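Local coordinates for partner of xrn-2 protein 1 (Caenorhabditis elegans, PDB 5FIR), which partners the exoribonuclease xrn-2, stabilizing it and enhancing its activity, and so contributes to the turnover of mature microRNAs, at residues L25-M30 and L45-I50; G5-V10 and M30-D35. All coordinates share one frame; numbering follows the deposited sequence.

Contact 1 (L25-M30 and L45-I50)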
loop_
_atom_site.group_PDB
_atom_site.type_symbol
_atom_site.label_atom_id
_atom_site.label_comp_id
_atom_site.label_asym_id
_atom_site.label_seq_id
_atom_site.Cartn_x
_atom_site.Cartn_y
_atom_site.Cartn_z
ATOM N N LEU B 25 -25.949 19.130 10.334
ATOM C CA LEU B 25 -25.921 19.872 9.088
ATOM C C LEU B 25 -26.373 18.999 7.929
ATOM O O LEU B 25 -27.192 19.423 7.106
ATOM C CB LEU B 25 -24.516 20.396 8.828
ATOM C CG LEU B 25 -24.448 21.911 8.642
ATOM C CD1 LEU B 25 -23.892 22.556 9.902
ATOM C CD2 LEU B 25 -23.636 22.294 7.396
ATOM N N ARG B 26 -25.893 17.756 7.875
ATOM C CA ARG B 26 -26.357 16.836 6.841
ATOM C C ARG B 26 -27.840 16.526 7.002
ATOM O O ARG B 26 -28.572 16.450 6.009
ATOM C CB ARG B 26 -25.534 15.544 6.860
ATOM C CG ARG B 26 -24.400 15.503 5.857
ATOM C CD ARG B 26 -24.436 14.249 5.019
ATOM N NE ARG B 26 -24.496 13.015 5.795
ATOM C CZ ARG B 26 -24.951 11.867 5.297
ATOM N NH1 ARG B 26 -25.359 11.824 4.029
ATOM N NH2 ARG B 26 -24.994 10.768 6.053
ATOM N N LYS B 27 -28.299 16.336 8.242
ATOM C CA LYS B 27 -29.709 16.035 8.463
ATOM C C LYS B 27 -30.592 17.131 7.873
ATOM O O LYS B 27 -31.543 16.854 7.125
ATOM C CB LYS B 27 -29.992 15.868 9.958
ATOM C CG LYS B 27 -31.388 15.319 10.237
ATOM C CD LYS B 27 -31.850 15.519 11.692
ATOM C CE LYS B 27 -31.230 14.546 12.674
ATOM N NZ LYS B 27 -31.653 14.899 14.059
ATOM N N ALA B 28 -30.264 18.391 8.184
ATOM C CA ALA B 28 -31.094 19.519 7.775
ATOM C C ALA B 28 -31.139 19.687 6.257
ATOM O O ALA B 28 -32.171 20.084 5.698
ATOM C CB ALA B 28 -30.589 20.787 8.452
ATOM N N PHE B 29 -30.021 19.440 5.574
ATOM C CA PHE B 29 -30.035 19.511 4.120
ATOM C C PHE B 29 -30.903 18.411 3.527
ATOM O O PHE B 29 -31.686 18.659 2.600
ATOM C CB PHE B 29 -28.609 19.442 3.581
ATOM C CG PHE B 29 -28.506 19.649 2.101
ATOM C CD1 PHE B 29 -28.908 18.660 1.215
ATOM C CD2 PHE B 29 -27.990 20.811 1.594
ATOM C CE1 PHE B 29 -28.810 18.844 -0.142
ATOM C CE2 PHE B 29 -27.883 20.995 0.232
ATOM C CZ PHE B 29 -28.293 20.013 -0.637
HETATM N N MSE B 30 -30.769 17.195 4.029
HETATM C CA MSE B 30 -31.561 16.110 3.507
HETATM C C MSE B 30 -33.030 16.377 3.789
HETATM O O MSE B 30 -33.879 16.059 2.957
HETATM C CB MSE B 30 -31.116 14.784 4.101
HETATM C CG MSE B 30 -29.653 14.554 3.933
HETATM SE SE MSE B 30 -29.092 12.710 4.080
HETATM C CE MSE B 30 -29.876 11.908 2.470
ATOM N N LEU B 45 -26.160 14.870 -3.320
ATOM C CA LEU B 45 -26.251 16.303 -3.104
ATOM C C LEU B 45 -25.993 16.657 -1.650
ATOM O O LEU B 45 -25.346 17.666 -1.358
ATOM C CB LEU B 45 -27.620 16.783 -3.538
ATOM C CG LEU B 45 -27.815 16.624 -5.029
ATOM C CD1 LEU B 45 -29.285 16.615 -5.366
ATOM C CD2 LEU B 45 -27.124 17.780 -5.689
ATOM N N SER B 46 -26.441 15.818 -0.718
ATOM C CA SER B 46 -26.197 16.153 0.676
ATOM C C SER B 46 -24.717 16.052 0.998
ATOM O O SER B 46 -24.159 16.908 1.700
ATOM C CB SER B 46 -26.999 15.244 1.602
ATOM O OG SER B 46 -26.425 13.963 1.751
ATOM N N GLN B 47 -24.060 15.017 0.478
ATOM C CA GLN B 47 -22.623 14.907 0.677
ATOM C C GLN B 47 -21.882 16.027 -0.031
ATOM O O GLN B 47 -20.881 16.548 0.475
ATOM C CB GLN B 47 -22.143 13.545 0.217
ATOM C CG GLN B 47 -22.291 12.547 1.300
ATOM C CD GLN B 47 -21.361 12.876 2.428
ATOM O OE1 GLN B 47 -21.759 12.883 3.591
ATOM N NE2 GLN B 47 -20.119 13.209 2.088
ATOM N N LEU B 48 -22.376 16.419 -1.191
ATOM C CA LEU B 48 -21.771 17.519 -1.912
ATOM C C LEU B 48 -21.807 18.785 -1.069
ATOM O O LEU B 48 -20.805 19.499 -0.946
ATOM C CB LEU B 48 -22.532 17.663 -3.219
ATOM C CG LEU B 48 -22.036 18.405 -4.423
ATOM C CD1 LEU B 48 -20.715 17.834 -4.820
ATOM C CD2 LEU B 48 -23.041 18.049 -5.463
ATOM N N PHE B 49 -22.938 19.025 -0.405
ATOM C CA PHE B 49 -23.100 20.208 0.435
ATOM C C PHE B 49 -22.078 20.226 1.557
ATOM O O PHE B 49 -21.313 21.180 1.690
ATOM C CB PHE B 49 -24.522 20.245 0.988
ATOM C CG PHE B 49 -24.748 21.272 2.060
ATOM C CD1 PHE B 49 -24.553 22.630 1.800
ATOM C CD2 PHE B 49 -25.248 20.899 3.298
ATOM C CE1 PHE B 49 -24.793 23.591 2.769
ATOM C CE2 PHE B 49 -25.496 21.848 4.273
ATOM C CZ PHE B 49 -25.270 23.201 4.007
ATOM N N ILE B 50 -22.008 19.157 2.351
ATOM C CA ILE B 50 -21.069 19.228 3.463
ATOM C C ILE B 50 -19.636 19.045 3.014
ATOM O O ILE B 50 -18.720 19.354 3.777
ATOM C CB ILE B 50 -21.360 18.245 4.602
ATOM C CG1 ILE B 50 -21.190 16.845 4.155
ATOM C CG2 ILE B 50 -22.740 18.428 5.175
ATOM C CD1 ILE B 50 -21.075 16.012 5.356
#
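Phe29 and Phe49 meet where helices 20-33 and 39-55 pack against each other in the core of the all-helical XTBD, the part of the protein needed for binding xrn-2. The two segments cross at 134° between their N-to-C directions, their axes 9.4 Å apart at closest approach. Each side chain starts toward the partner helix, with CG anti to the backbone nitrogen, which brings the two rings together. The rings, their planes 26° apart, are nearly parallel but offset, with little overlap; Phe49 CB instead sits over the Phe29 face as a CH-pi contact, 3.9 Å from the centroid. Leu25 CD2 reaches the outer part of the Phe49 ring, while Ile67 and Met70 of helix 61-71 also touch Phe29. The Arg26 chain bends at chi2 and chi3, which brings its end nearer to helix 39-55. Its CG packs on CG2 and CD1 of Ile50, and Gln47 OE1 lies over one face of the guanidinium. NE of the same group forms a salt bridge with Glu18. Ser46 OG, hydrogen-bonded to the carbonyl oxygen of Gln43, approaches the guanidinium edge near its plane and accepts a weak hydrogen bond from Arg26 NH1, 3.3 Å long and bent to 146°.

Contact 2 (G5-V10 and M30-D35)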
loop_
_atom_site.group_PDB
_atom_site.type_symbol
_atom_site.label_atom_id
_atom_site.label_comp_id
_atom_site.label_asym_id
_atom_site.label_seq_id
_atom_site.Cartn_x
_atom_site.Cartn_y
_atom_site.Cartn_z
ATOM N N GLY B 5 -40.954 6.354 6.894
ATOM C CA GLY B 5 -41.179 7.775 7.093
ATOM C C GLY B 5 -40.021 8.608 6.565
ATOM O O GLY B 5 -38.955 8.071 6.244
ATOM N N LYS B 6 -40.212 9.922 6.465
ATOM C CA LYS B 6 -39.128 10.791 6.016
ATOM C C LYS B 6 -38.100 11.022 7.120
ATOM O O LYS B 6 -36.898 11.049 6.845
ATOM C CB LYS B 6 -39.712 12.108 5.496
ATOM C CG LYS B 6 -38.815 13.342 5.514
ATOM C CD LYS B 6 -39.589 14.520 4.890
ATOM C CE LYS B 6 -39.156 15.886 5.399
ATOM N NZ LYS B 6 -40.195 16.899 5.055
ATOM N N LEU B 7 -38.542 11.150 8.376
ATOM C CA LEU B 7 -37.601 11.328 9.480
ATOM C C LEU B 7 -36.743 10.084 9.706
ATOM O O LEU B 7 -35.528 10.197 9.912
ATOM C CB LEU B 7 -38.348 11.702 10.757
ATOM C CG LEU B 7 -38.813 13.156 10.868
ATOM C CD1 LEU B 7 -39.534 13.407 12.193
ATOM C CD2 LEU B 7 -37.636 14.099 10.718
ATOM N N GLU B 8 -37.337 8.888 9.674
ATOM C CA GLU B 8 -36.526 7.686 9.860
ATOM C C GLU B 8 -35.623 7.412 8.655
ATOM O O GLU B 8 -34.524 6.853 8.811
ATOM C CB GLU B 8 -37.422 6.482 10.131
ATOM C CG GLU B 8 -36.650 5.187 10.340
ATOM C CD GLU B 8 -37.257 4.025 9.594
ATOM O OE1 GLU B 8 -37.504 4.158 8.373
ATOM O OE2 GLU B 8 -37.496 2.984 10.237
ATOM N N ASP B 9 -36.077 7.780 7.452
ATOM C CA ASP B 9 -35.236 7.625 6.274
ATOM C C ASP B 9 -33.974 8.446 6.425
ATOM O O ASP B 9 -32.868 7.929 6.251
ATOM C CB ASP B 9 -35.988 8.028 5.011
ATOM C CG ASP B 9 -36.483 6.828 4.222
ATOM O OD1 ASP B 9 -36.399 5.691 4.753
ATOM O OD2 ASP B 9 -36.924 7.018 3.061
ATOM N N VAL B 10 -34.115 9.723 6.788
ATOM C CA VAL B 10 -32.937 10.578 6.920
ATOM C C VAL B 10 -32.031 10.044 8.018
ATOM O O VAL B 10 -30.803 9.956 7.848
ATOM C CB VAL B 10 -33.363 12.035 7.185
ATOM C CG1 VAL B 10 -32.163 12.931 7.506
ATOM C CG2 VAL B 10 -34.095 12.578 5.970
HETATM N N MSE B 30 -30.769 17.195 4.029
HETATM C CA MSE B 30 -31.561 16.110 3.507
HETATM C C MSE B 30 -33.030 16.377 3.789
HETATM O O MSE B 30 -33.879 16.059 2.957
HETATM C CB MSE B 30 -31.116 14.784 4.101
HETATM C CG MSE B 30 -29.653 14.554 3.933
HETATM SE SE MSE B 30 -29.092 12.710 4.080
HETATM C CE MSE B 30 -29.876 11.908 2.470
ATOM N N LEU B 31 -33.332 16.988 4.945
ATOM C CA LEU B 31 -34.733 17.254 5.282
ATOM C C LEU B 31 -35.325 18.373 4.442
ATOM O O LEU B 31 -36.514 18.327 4.104
ATOM C CB LEU B 31 -34.895 17.590 6.766
ATOM C CG LEU B 31 -34.750 16.421 7.745
ATOM C CD1 LEU B 31 -34.520 16.885 9.183
ATOM C CD2 LEU B 31 -35.967 15.499 7.640
ATOM N N ALA B 32 -34.519 19.382 4.100
ATOM C CA ALA B 32 -35.014 20.508 3.315
ATOM C C ALA B 32 -35.338 20.138 1.867
ATOM O O ALA B 32 -36.189 20.782 1.249
ATOM C CB ALA B 32 -33.983 21.641 3.342
ATOM N N HIS B 33 -34.746 19.070 1.328
ATOM C CA HIS B 33 -34.936 18.740 -0.076
ATOM C C HIS B 33 -35.434 17.319 -0.299
ATOM O O HIS B 33 -35.613 16.919 -1.452
ATOM C CB HIS B 33 -33.629 18.946 -0.843
ATOM C CG HIS B 33 -33.033 20.316 -0.689
ATOM N ND1 HIS B 33 -33.505 21.412 -1.380
ATOM C CD2 HIS B 33 -31.973 20.755 0.032
ATOM C CE1 HIS B 33 -32.770 22.469 -1.081
ATOM N NE2 HIS B 33 -31.833 22.098 -0.228
ATOM N N TYR B 34 -35.750 16.593 0.774
ATOM C CA TYR B 34 -36.234 15.218 0.690
ATOM C C TYR B 34 -37.284 14.994 -0.394
ATOM O O TYR B 34 -37.163 14.084 -1.218
ATOM C CB TYR B 34 -36.798 14.819 2.058
ATOM C CG TYR B 34 -37.190 13.370 2.132
ATOM C CD1 TYR B 34 -36.228 12.378 2.248
ATOM C CD2 TYR B 34 -38.523 12.990 2.056
ATOM C CE1 TYR B 34 -36.583 11.047 2.296
ATOM C CE2 TYR B 34 -38.890 11.667 2.109
ATOM C CZ TYR B 34 -37.917 10.697 2.228
ATOM O OH TYR B 34 -38.273 9.369 2.282
ATOM N N ASP B 35 -38.291 15.838 -0.450
ATOM C CA ASP B 35 -39.381 15.584 -1.374
ATOM C C ASP B 35 -39.074 16.028 -2.791
ATOM O O ASP B 35 -40.001 16.149 -3.592
ATOM C CB ASP B 35 -40.649 16.280 -0.867
ATOM C CG ASP B 35 -40.938 15.961 0.584
ATOM O OD1 ASP B 35 -40.681 14.807 0.972
ATOM O OD2 ASP B 35 -41.413 16.845 1.336
#
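Tyr34 OH donates a hydrogen bond of 2.8 Å to Asp9 OD2, clamping helix 6-11 to segment 30-35. The hydroxyl meets the carboxylate on its anti side, 25° out of the carboxylate plane, while OD2 itself lies at the edge of the phenol ring, in the ring plane; the two flat groups are turned 64° apart. Arg4 is a second, weak and more distant ionic partner of the same oxygen. Farther along the interface Lys6 NZ faces Asp35 OD2 at 3.9 Å, a long salt bridge that probably adds only a loose attraction. The lysine reaches it as an extended chain, its CG placed anti to the backbone nitrogen (chi1 156°), and on the way it runs across the Tyr34 ring, the two side chains sliding past each other in opposite directions. Lys6 CG lies over one face of the Tyr34 ring, 3.8 Å from its centroid, in a CH-pi contact. In this way the short N-terminal helix 6-11, with Gly5 at its N-cap, is laid against the last turns of helix 20-33, a helix of the XRN2-binding domain (XTBD). A leucine in place of Tyr34 would probably leave Asp9 OD2 without its hydroxyl donor and deprive the methylenes of Lys6 of the flat face they lie on. Beyond the tyrosine the contact turns apolar. Leu31 CD2 nestles between two residues of the short helix, 3.8 Å from Leu7 CD2 and 3.9 Å from Val10 CG2. The valine straddles the start of the segment 30-35: its CG1 rests 4.0 Å from Met30 CB, and CG2 also approaches Tyr34 CD1 at 4.3 Å.

How the contacts relate
Helix 20-33 serves both contacts, meeting helix 39-55 in contact 1 and helix 6-11 in contact 2; the centres of the two contacts lie 11 Å apart. Contact 1 is buried about 1 Å from the centre of the chain; contact 2 is only partly buried, about 10 Å from it. Met30 belongs to both, its CG also packing 3.6 Å from Ser46 CB. A second junction is made by Lys27 CG, 3.7 Å from Val10 CG1. Leu42 of helix 39-55 touches Met30 and Tyr34, so that helix also reaches contact 2. The chain of another protein in the assembly meets Gln47 and Leu48 of segment 45-50 through acidic side-chain packing; none touches the segments of contact 2.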